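PDB 3T24: porin from Pseudomonas aeruginosa, which forms an OprD-family beta-barrel channel in the outer membrane that probably lets small carboxylate-bearing molecules pass. Local coordinates for residues Lys178-Val182 with Asp282-Tyr287; Lys213-Phe217 with Asp249-Asn253; Ser239-Trp243 with Pro293-Asn297; Glu348-Trp352 with Arg380-Thr384. All blocks are in the same frame, centred on the assembly; numbering follows the deposited sequence.

How the interactions relate
All four contacts belong to one OprD-family barrel, and all are partly buried. Interaction 3 lies nearest the chain centre, about 12 Å between centres and inside the barrel: an arginine of the wall stacks on a tyrosine of the inserted loop 281-309. Interaction 1 holds the same loop nearer its start, by backbone and amide bonds, and touches interaction 3 through Phe-285 against Leu-295. Interactions 2 and 4 lie farther out, about 22 and 24 Å from that centre. The first ties two loops through a carboxylate on a turn; the second extends strand pairing with an asparagine. Val-182 and Asn-253 link interactions 1 and 2, while Lys-178 on Tyr-383 joins 1 to 4.

Interaction 1. Residues Lys178-Val182 with Asp282-Tyr287; sequences KRQIV and DTGFAY
Asp-282 opens the second segment against the side-chain amide of Gln-180. NE2 of Gln-180 is 2.8 Å from Asp-282 O, although that carbonyl is crowded in the model and its place is less sure, and it makes only a weak bond to the carboxylate at OD2. Amide and carboxylate planes stand 83° apart, so the two groups meet almost perpendicularly. At Thr-283 the contact turns to packing: CB lies 3.8 Å from Ile-181 CG1, an apolar touch, and the methyl CG2 rests against a carbonyl oxygen, Gln-180 O, at 3.5 Å. Its hydroxyl is turned back to its own chain, OG1 donating to Gly-284 O at 2.9 Å. Gly-284 supplies the firm backbone link, its N to Arg-179 O at 2.9 Å, nearly straight at 165° and on a carbonyl lone pair. Further on, Phe-285 contributes its carbonyl O, 3.8 Å from Ile-181 CD1. Tyr-287 closes the walk beside Arg-179, whose extended side chain brings NH2 to 3.3 Å from the phenolic OH. Asp-303, salt-bridged to Arg-179 and hydrogen-bonded to Tyr-287, probably helps hold the two ends together. Both segments are loops, one between strands 150-161 and 192-200, the other between 270-280 and 310-319; the Phe-285 ring is directed to barrel strands 218-230, 235-248 and 255-267, seating the second loop against the wall.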
# COMPACT_ATOMS: atom_id res chain seq x y z
N LYS A 178 -3.54 18.90 -5.93
CA LYS A 178 -4.10 19.98 -5.13
C LYS A 178 -4.04 19.63 -3.63
O LYS A 178 -4.90 20.05 -2.86
CB LYS A 178 -5.53 20.26 -5.58
CG LYS A 178 -5.63 20.71 -7.02
CD LYS A 178 -4.90 22.03 -7.22
CE LYS A 178 -5.09 22.54 -8.63
NZ LYS A 178 -4.47 23.85 -8.81
N ARG A 179 -3.03 18.85 -3.24
CA ARG A 179 -2.80 18.49 -1.84
C ARG A 179 -2.43 19.73 -1.08
O ARG A 179 -2.69 19.87 0.12
CB ARG A 179 -1.67 17.44 -1.70
CG ARG A 179 -1.99 16.08 -2.28
CD ARG A 179 -0.83 15.07 -2.14
NE ARG A 179 -1.21 13.75 -2.66
CZ ARG A 179 -0.94 13.36 -3.89
NH1 ARG A 179 -0.29 14.18 -4.70
NH2 ARG A 179 -1.29 12.17 -4.33
N GLN A 180 -1.77 20.64 -1.79
CA GLN A 180 -1.49 21.92 -1.22
C GLN A 180 -0.50 21.79 -0.03
O GLN A 180 -0.42 22.62 0.89
CB GLN A 180 -2.85 22.48 -0.87
CG GLN A 180 -2.98 23.05 0.43
CD GLN A 180 -2.54 24.44 0.41
OE1 GLN A 180 -1.90 24.89 -0.54
NE2 GLN A 180 -2.85 25.15 1.47
N ILE A 181 0.29 20.72 -0.09
CA ILE A 181 1.38 20.53 0.85
C ILE A 181 2.62 21.31 0.43
O ILE A 181 3.11 21.20 -0.69
CB ILE A 181 1.74 19.06 1.00
CG1 ILE A 181 0.61 18.34 1.74
CG2 ILE A 181 3.06 18.92 1.71
CD1 ILE A 181 0.65 16.87 1.59
N VAL A 182 3.10 22.14 1.33
CA VAL A 182 4.18 23.04 1.00
C VAL A 182 5.30 22.85 2.00
O VAL A 182 5.10 22.84 3.20
CB VAL A 182 3.71 24.55 0.98
CG1 VAL A 182 4.89 25.47 0.88
CG2 VAL A 182 2.76 24.80 -0.19
N ASP A 282 -5.86 22.63 6.21
CA ASP A 282 -5.23 23.41 5.15
C ASP A 282 -4.53 22.60 4.05
O ASP A 282 -4.17 23.17 3.02
CB ASP A 282 -4.26 24.42 5.78
CG ASP A 282 -3.74 25.44 4.77
OD1 ASP A 282 -2.53 25.77 4.84
OD2 ASP A 282 -4.54 25.92 3.93
N THR A 283 -4.35 21.29 4.24
CA THR A 283 -3.72 20.44 3.21
C THR A 283 -4.44 19.10 3.11
O THR A 283 -5.23 18.77 3.98
CB THR A 283 -2.26 20.10 3.55
OG1 THR A 283 -2.25 19.10 4.58
CG2 THR A 283 -1.50 21.34 4.01
N GLY A 284 -4.15 18.34 2.06
CA GLY A 284 -4.59 16.95 2.00
C GLY A 284 -3.81 15.99 2.93
O GLY A 284 -2.99 16.41 3.77
N PHE A 285 -4.08 14.70 2.79
CA PHE A 285 -3.44 13.66 3.61
C PHE A 285 -1.90 13.60 3.52
O PHE A 285 -1.33 13.78 2.44
CB PHE A 285 -4.01 12.31 3.22
CG PHE A 285 -3.63 11.19 4.15
CD1 PHE A 285 -4.01 11.21 5.48
CD2 PHE A 285 -2.90 10.10 3.67
CE1 PHE A 285 -3.65 10.17 6.34
CE2 PHE A 285 -2.56 9.06 4.51
CZ PHE A 285 -2.94 9.08 5.85
N ALA A 286 -1.25 13.36 4.65
CA ALA A 286 0.22 13.28 4.69
C ALA A 286 0.74 11.83 4.68
O ALA A 286 0.35 11.01 5.53
CB ALA A 286 0.76 14.00 5.92
N TYR A 287 1.62 11.52 3.72
CA TYR A 287 2.26 10.19 3.68
C TYR A 287 3.59 10.17 2.93
O TYR A 287 3.83 11.01 2.06
CB TYR A 287 1.32 9.09 3.15
CG TYR A 287 0.80 9.28 1.72
CD1 TYR A 287 1.20 8.41 0.70
CD2 TYR A 287 -0.11 10.27 1.41
CE1 TYR A 287 0.71 8.55 -0.59
CE2 TYR A 287 -0.61 10.42 0.12
CZ TYR A 287 -0.20 9.56 -0.88
OH TYR A 287 -0.68 9.71 -2.17

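Interaction 2. Residues Lys213-Phe217 with Asp249-Asn253; sequences KLDNF and DGSSN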
# COMPACT_ATOMS: atom_id res chain seq x y z
N LYS A 213 6.06 9.92 12.69
CA LYS A 213 6.66 11.22 12.49
C LYS A 213 7.78 11.20 11.46
O LYS A 213 8.83 10.61 11.66
CB LYS A 213 7.19 11.78 13.82
CG LYS A 213 7.77 13.18 13.69
CD LYS A 213 8.41 13.63 14.99
CE LYS A 213 9.71 14.34 14.71
NZ LYS A 213 10.56 14.39 15.91
N LEU A 214 7.55 11.86 10.33
CA LEU A 214 8.61 12.06 9.36
C LEU A 214 9.33 13.35 9.77
O LEU A 214 8.79 14.45 9.60
CB LEU A 214 8.06 12.15 7.94
CG LEU A 214 9.10 12.26 6.83
CD1 LEU A 214 10.06 11.02 6.81
CD2 LEU A 214 8.42 12.46 5.45
N ASP A 215 10.53 13.22 10.31
CA ASP A 215 11.17 14.36 10.95
C ASP A 215 11.17 15.58 10.03
O ASP A 215 11.52 15.49 8.84
CB ASP A 215 12.58 14.00 11.42
CG ASP A 215 13.08 14.90 12.53
OD1 ASP A 215 12.27 15.34 13.37
OD2 ASP A 215 14.29 15.16 12.56
N ASN A 216 10.76 16.72 10.61
CA ASN A 216 10.66 18.01 9.92
C ASN A 216 9.48 18.16 8.95
O ASN A 216 9.12 19.29 8.57
CB ASN A 216 11.99 18.40 9.24
CG ASN A 216 13.12 18.56 10.26
OD1 ASN A 216 12.92 19.11 11.35
ND2 ASN A 216 14.29 18.03 9.93
N PHE A 217 8.85 17.05 8.60
CA PHE A 217 7.70 17.10 7.69
C PHE A 217 6.37 17.14 8.42
O PHE A 217 5.62 18.10 8.27
CB PHE A 217 7.73 15.92 6.71
CG PHE A 217 8.77 16.07 5.64
CD1 PHE A 217 8.43 16.59 4.40
CD2 PHE A 217 10.09 15.72 5.88
CE1 PHE A 217 9.37 16.73 3.41
CE2 PHE A 217 11.05 15.87 4.90
CZ PHE A 217 10.69 16.37 3.66
N ASP A 249 5.81 19.53 11.24
CA ASP A 249 6.93 19.32 12.17
C ASP A 249 8.02 20.39 12.00
O ASP A 249 9.21 20.11 12.10
CB ASP A 249 7.54 17.91 12.02
CG ASP A 249 8.47 17.55 13.18
OD1 ASP A 249 8.17 17.96 14.31
OD2 ASP A 249 9.51 16.87 12.96
N GLY A 250 7.60 21.62 11.72
CA GLY A 250 8.52 22.74 11.69
C GLY A 250 8.90 23.27 10.32
O GLY A 250 9.26 24.42 10.16
N SER A 251 8.84 22.43 9.29
CA SER A 251 9.34 22.88 8.00
C SER A 251 8.38 22.59 6.86
O SER A 251 8.78 22.67 5.71
CB SER A 251 10.72 22.29 7.71
OG SER A 251 11.69 22.74 8.65
N SER A 252 7.12 22.27 7.20
CA SER A 252 6.05 22.17 6.20
C SER A 252 4.82 22.94 6.67
O SER A 252 4.86 23.59 7.69
CB SER A 252 5.65 20.72 5.97
OG SER A 252 4.95 20.22 7.09
N ASN A 253 3.72 22.83 5.92
CA ASN A 253 2.46 23.47 6.32
C ASN A 253 1.40 22.40 6.54
O ASN A 253 0.20 22.70 6.60
CB ASN A 253 1.96 24.45 5.25
CG ASN A 253 1.52 23.73 3.97
OD1 ASN A 253 1.95 22.59 3.69
ND2 ASN A 253 0.67 24.39 3.17
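Polar, carboxylate-centred bonding joins Lys-213-Phe-217, at the end of strand 205-214, to the loop that follows strand 235-248, where Asp-249 is the central residue. Asp-249 OD2 accepts from Asn-216 N at 2.7 Å with an angle of 157°, met on the anti side of the carboxylate and somewhat out of its plane. The Asp-249 side chain is carried to that N-H by its chi1 of -166°, with CG trans to the backbone N. OD2 also sits 3.1 Å from Lys-213 CE, and the ammonium NZ forms a long salt bridge with it at 4.0 Å. Asp-215 OD1 is 3.2 Å from Asp-249 OD2; these like charges are probably eased by the lysine they share, since Lys-213 NZ is 3.2 Å from Asp-215 OD1. The turn that carries Asn-216 is a type II beta turn with a positive phi at that residue and Phe-217 N bonded to Leu-214 O; it connects hairpin strands 205-214 and 218-230. Its carbonyls face the neighbouring loop: Asn-216 O takes a weak bond from Ser-251 N, and Phe-217 O another from Asp-249 N. Ser-252 OG also donates to Phe-217 O, though the modelled length is doubtfully short. Asn-253 turns to loop segment 178-182, bonding Gln-180 O and Val-182 N.

Interaction 3. Residues Ser239-Trp243 with Pro293-Asn297; sequences SDIRW and PYLVN
A cation-pi stack between the barrel wall and a loop folded into the barrel brings together Arg-242 of strand 235-248 and Tyr-294 of loop 281-309. The guanidinium lies flat on the ring, planes 9° apart, with Arg-242 CZ 3.6 Å from the Tyr-294 ring centroid and 22° off its normal. NH2 of Arg-242 is 3.3 Å from Tyr-294 OH, but the angle is too poor for a hydrogen bond; stacking carries this pair. Over the opposite face sits Val-296, its methyl CG1 3.8 Å from Arg-242 CZ, so the flat group is sandwiched. Asp-240, two residues back on the strand, is gripped side-on: Arg-242 NE reaches Asp-240 OD1 at 3.0 Å and Arg-242 NH2 reaches Asp-240 OD2 at 3.2 Å, both from above the carboxylate plane. Leu-295 N also lies at the guanidinium edge, near its plane. The arginine chain is extended from CG to NE, which carries the charge from wall to loop. Arginines lining the inner wall are a known feature of OprD-family channels, and this one may belong to them. With two faces packed and Asp-240 bonded along the NE/NH2 edge, the guanidinium is restricted in its rotation, and the aspartate probably offsets part of its charge.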
# COMPACT_ATOMS: atom_id res chain seq x y z
N SER A 239 -17.01 -3.46 9.08
CA SER A 239 -16.95 -2.01 9.25
C SER A 239 -15.52 -1.57 9.52
O SER A 239 -14.92 -1.97 10.52
CB SER A 239 -17.86 -1.55 10.39
OG SER A 239 -19.23 -1.67 10.03
N ASP A 240 -14.98 -0.76 8.62
CA ASP A 240 -13.60 -0.29 8.70
C ASP A 240 -13.62 1.22 8.87
O ASP A 240 -13.76 1.96 7.89
CB ASP A 240 -12.88 -0.65 7.41
CG ASP A 240 -11.36 -0.51 7.51
OD1 ASP A 240 -10.85 0.30 8.31
OD2 ASP A 240 -10.66 -1.23 6.76
N ILE A 241 -13.49 1.70 10.11
CA ILE A 241 -13.57 3.14 10.36
C ILE A 241 -12.20 3.68 10.77
O ILE A 241 -11.50 3.07 11.58
CB ILE A 241 -14.68 3.53 11.39
CG1 ILE A 241 -16.08 3.32 10.81
CG2 ILE A 241 -14.59 5.01 11.76
CD1 ILE A 241 -16.42 1.91 10.49
N ARG A 242 -11.84 4.83 10.20
CA ARG A 242 -10.49 5.37 10.29
C ARG A 242 -10.50 6.88 10.47
O ARG A 242 -11.37 7.57 9.93
CB ARG A 242 -9.74 5.09 9.00
CG ARG A 242 -9.73 3.63 8.58
CD ARG A 242 -8.91 3.47 7.32
NE ARG A 242 -8.94 2.11 6.81
CZ ARG A 242 -8.34 1.74 5.69
NH1 ARG A 242 -7.65 2.63 4.96
NH2 ARG A 242 -8.41 0.48 5.29
N TRP A 243 -9.52 7.39 11.21
CA TRP A 243 -9.41 8.83 11.40
C TRP A 243 -7.98 9.19 11.73
O TRP A 243 -7.38 8.61 12.62
CB TRP A 243 -10.34 9.28 12.53
CG TRP A 243 -10.39 10.75 12.66
CD1 TRP A 243 -11.17 11.62 11.94
CD2 TRP A 243 -9.61 11.56 13.54
NE1 TRP A 243 -10.94 12.91 12.34
CE2 TRP A 243 -9.98 12.90 13.33
CE3 TRP A 243 -8.64 11.27 14.51
CZ2 TRP A 243 -9.41 13.96 14.03
CZ3 TRP A 243 -8.08 12.31 15.21
CH2 TRP A 243 -8.46 13.64 14.97
N PRO A 293 -1.01 5.64 0.50
CA PRO A 293 -1.65 6.20 1.69
C PRO A 293 -2.65 5.19 2.15
O PRO A 293 -3.36 4.61 1.34
CB PRO A 293 -2.37 7.42 1.14
CG PRO A 293 -2.80 6.98 -0.24
CD PRO A 293 -1.75 5.96 -0.72
N TYR A 294 -2.74 4.99 3.45
CA TYR A 294 -3.74 4.11 3.99
C TYR A 294 -5.08 4.83 4.02
O TYR A 294 -5.48 5.35 5.05
CB TYR A 294 -3.29 3.68 5.38
CG TYR A 294 -4.11 2.57 5.97
CD1 TYR A 294 -4.25 1.35 5.29
CD2 TYR A 294 -4.71 2.72 7.21
CE1 TYR A 294 -5.01 0.31 5.85
CE2 TYR A 294 -5.46 1.68 7.78
CZ TYR A 294 -5.61 0.49 7.09
OH TYR A 294 -6.36 -0.52 7.66
N LEU A 295 -5.78 4.84 2.89
CA LEU A 295 -7.06 5.54 2.74
C LEU A 295 -8.05 4.67 1.96
O LEU A 295 -7.70 4.10 0.94
CB LEU A 295 -6.87 6.88 1.99
CG LEU A 295 -5.97 7.94 2.66
CD1 LEU A 295 -5.61 9.08 1.70
CD2 LEU A 295 -6.62 8.48 3.95
N VAL A 296 -9.29 4.59 2.41
CA VAL A 296 -10.25 3.70 1.77
C VAL A 296 -10.55 4.03 0.31
O VAL A 296 -10.94 3.16 -0.45
CB VAL A 296 -11.60 3.61 2.54
CG1 VAL A 296 -11.40 2.99 3.91
CG2 VAL A 296 -12.30 5.00 2.63
N ASN A 297 -10.40 5.29 -0.08
CA ASN A 297 -10.68 5.65 -1.48
C ASN A 297 -9.45 5.86 -2.33
O ASN A 297 -9.52 6.37 -3.45
CB ASN A 297 -11.59 6.86 -1.57
CG ASN A 297 -12.97 6.56 -1.06
OD1 ASN A 297 -13.35 5.38 -0.93
ND2 ASN A 297 -13.75 7.62 -0.78

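Interaction 4. Residues Glu348-Trp352 with Arg380-Thr384; sequences EGKEW and RTNYT. With SO4 (sulfate ion), chain D.
Antiparallel pairing in the hairpin 348-361 and 371-381 is tight where Trp-352 meets Arg-380 and Glu-351 meets Thr-381. The first pair is hydrogen-bonded, Trp-352 N to Arg-380 O and Arg-380 N to Trp-352 O both at 2.8 Å; the neighbouring pair Glu-351 and Thr-381 is non-hydrogen-bonded, their CA atoms 4.1 Å apart. Arg-380 CB lies over one face of the Trp-352 indole, 4.0 Å from the five-membered ring centroid, a CH-pi contact. On the face with Glu-351 and Thr-381, Tyr-383 OH donates to Glu-351 OE1 at 2.9 Å from above the carboxylate plane. Beyond Thr-381 the strand gives way to a loop: Asn-382 N still bonds Lys-350 O, and the side-chain amide adds two bonds, ND2 to Glu-348 O in the carbonyl plane and OD1 from Lys-350 N, the donor 52° out of the carbonyl plane. This end is more exposed to solvent but well bonded; the loose element is the Lys-350 chain, which touches Asn-382 through CB and CG alone. Thr-381 OG1 accepts from Tyr-383 N and Thr-384 N, an ST motif. The Arg-380 guanidinium, salt-bridged to Asp-388, meets a sulfate, probably from the crystallisation liquor, NE 3.2 Å from SO4 O4.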
# COMPACT_ATOMS: atom_id res chain seq x y z
N GLU A 348 -14.97 24.82 -7.67
CA GLU A 348 -14.87 23.54 -7.03
C GLU A 348 -14.18 22.52 -7.95
O GLU A 348 -14.58 22.33 -9.09
CB GLU A 348 -16.27 23.07 -6.63
CG GLU A 348 -16.29 21.72 -5.95
CD GLU A 348 -17.68 21.27 -5.58
OE1 GLU A 348 -17.81 20.24 -4.87
OE2 GLU A 348 -18.65 21.97 -5.98
N GLY A 349 -13.12 21.89 -7.46
CA GLY A 349 -12.46 20.82 -8.21
C GLY A 349 -13.22 19.52 -8.04
O GLY A 349 -13.65 19.18 -6.93
N LYS A 350 -13.42 18.81 -9.14
CA LYS A 350 -14.10 17.51 -9.08
C LYS A 350 -13.35 16.48 -9.91
O LYS A 350 -12.73 16.82 -10.92
CB LYS A 350 -15.53 17.62 -9.60
CG LYS A 350 -16.42 18.57 -8.84
CD LYS A 350 -17.82 18.62 -9.44
CE LYS A 350 -18.72 19.60 -8.69
NZ LYS A 350 -20.14 19.59 -9.19
N GLU A 351 -13.44 15.23 -9.51
CA GLU A 351 -12.76 14.20 -10.26
C GLU A 351 -13.44 12.88 -10.01
O GLU A 351 -14.05 12.67 -8.96
CB GLU A 351 -11.28 14.13 -9.86
CG GLU A 351 -11.04 13.62 -8.44
CD GLU A 351 -9.62 13.90 -7.94
OE1 GLU A 351 -8.83 14.48 -8.70
OE2 GLU A 351 -9.30 13.55 -6.79
N TRP A 352 -13.36 11.98 -10.98
CA TRP A 352 -13.92 10.67 -10.75
C TRP A 352 -13.16 9.59 -11.47
O TRP A 352 -12.62 9.78 -12.56
CB TRP A 352 -15.41 10.65 -11.12
CG TRP A 352 -15.68 10.74 -12.58
CD1 TRP A 352 -16.05 11.86 -13.28
CD2 TRP A 352 -15.61 9.68 -13.54
NE1 TRP A 352 -16.22 11.55 -14.60
CE2 TRP A 352 -15.96 10.22 -14.80
CE3 TRP A 352 -15.29 8.31 -13.46
CZ2 TRP A 352 -15.99 9.45 -15.97
CZ3 TRP A 352 -15.33 7.54 -14.63
CH2 TRP A 352 -15.67 8.12 -15.87
N ARG A 380 -11.15 10.93 -14.69
CA ARG A 380 -11.57 12.20 -15.31
C ARG A 380 -11.69 13.34 -14.30
O ARG A 380 -12.13 13.13 -13.16
CB ARG A 380 -12.88 12.06 -16.09
CG ARG A 380 -12.85 11.06 -17.28
CD ARG A 380 -12.10 11.58 -18.50
NE ARG A 380 -12.09 10.61 -19.60
CZ ARG A 380 -11.17 9.65 -19.75
NH1 ARG A 380 -10.15 9.54 -18.88
NH2 ARG A 380 -11.26 8.80 -20.79
N THR A 381 -11.31 14.54 -14.71
CA THR A 381 -11.40 15.68 -13.80
C THR A 381 -11.95 16.92 -14.49
O THR A 381 -12.13 16.95 -15.71
CB THR A 381 -10.04 16.01 -13.13
OG1 THR A 381 -9.28 16.89 -13.97
CG2 THR A 381 -9.24 14.74 -12.86
N ASN A 382 -12.24 17.95 -13.70
CA ASN A 382 -12.68 19.22 -14.26
C ASN A 382 -11.60 20.27 -14.15
O ASN A 382 -11.87 21.43 -14.34
CB ASN A 382 -13.96 19.71 -13.58
CG ASN A 382 -13.71 20.22 -12.15
OD1 ASN A 382 -12.62 20.10 -11.61
ND2 ASN A 382 -14.75 20.79 -11.54
N TYR A 383 -10.37 19.87 -13.84
CA TYR A 383 -9.35 20.87 -13.54
C TYR A 383 -7.91 20.50 -13.92
O TYR A 383 -7.06 21.37 -13.94
CB TYR A 383 -9.40 21.23 -12.06
CG TYR A 383 -8.91 20.12 -11.16
CD1 TYR A 383 -7.57 20.07 -10.75
CD2 TYR A 383 -9.77 19.13 -10.70
CE1 TYR A 383 -7.11 19.07 -9.92
CE2 TYR A 383 -9.33 18.13 -9.88
CZ TYR A 383 -7.99 18.10 -9.49
OH TYR A 383 -7.54 17.09 -8.67
N THR A 384 -7.63 19.23 -14.21
CA THR A 384 -6.26 18.81 -14.52
C THR A 384 -6.21 17.68 -15.56
O THR A 384 -7.21 17.42 -16.23
CB THR A 384 -5.48 18.43 -13.23
OG1 THR A 384 -4.11 18.13 -13.56
CG2 THR A 384 -6.12 17.23 -12.52
S SO4 D . -12.97 10.92 -23.53
O1 SO4 D . -13.75 12.01 -24.11
O2 SO4 D . -12.79 9.84 -24.49
O3 SO4 D . -11.65 11.45 -23.21
O4 SO4 D . -13.69 10.46 -22.35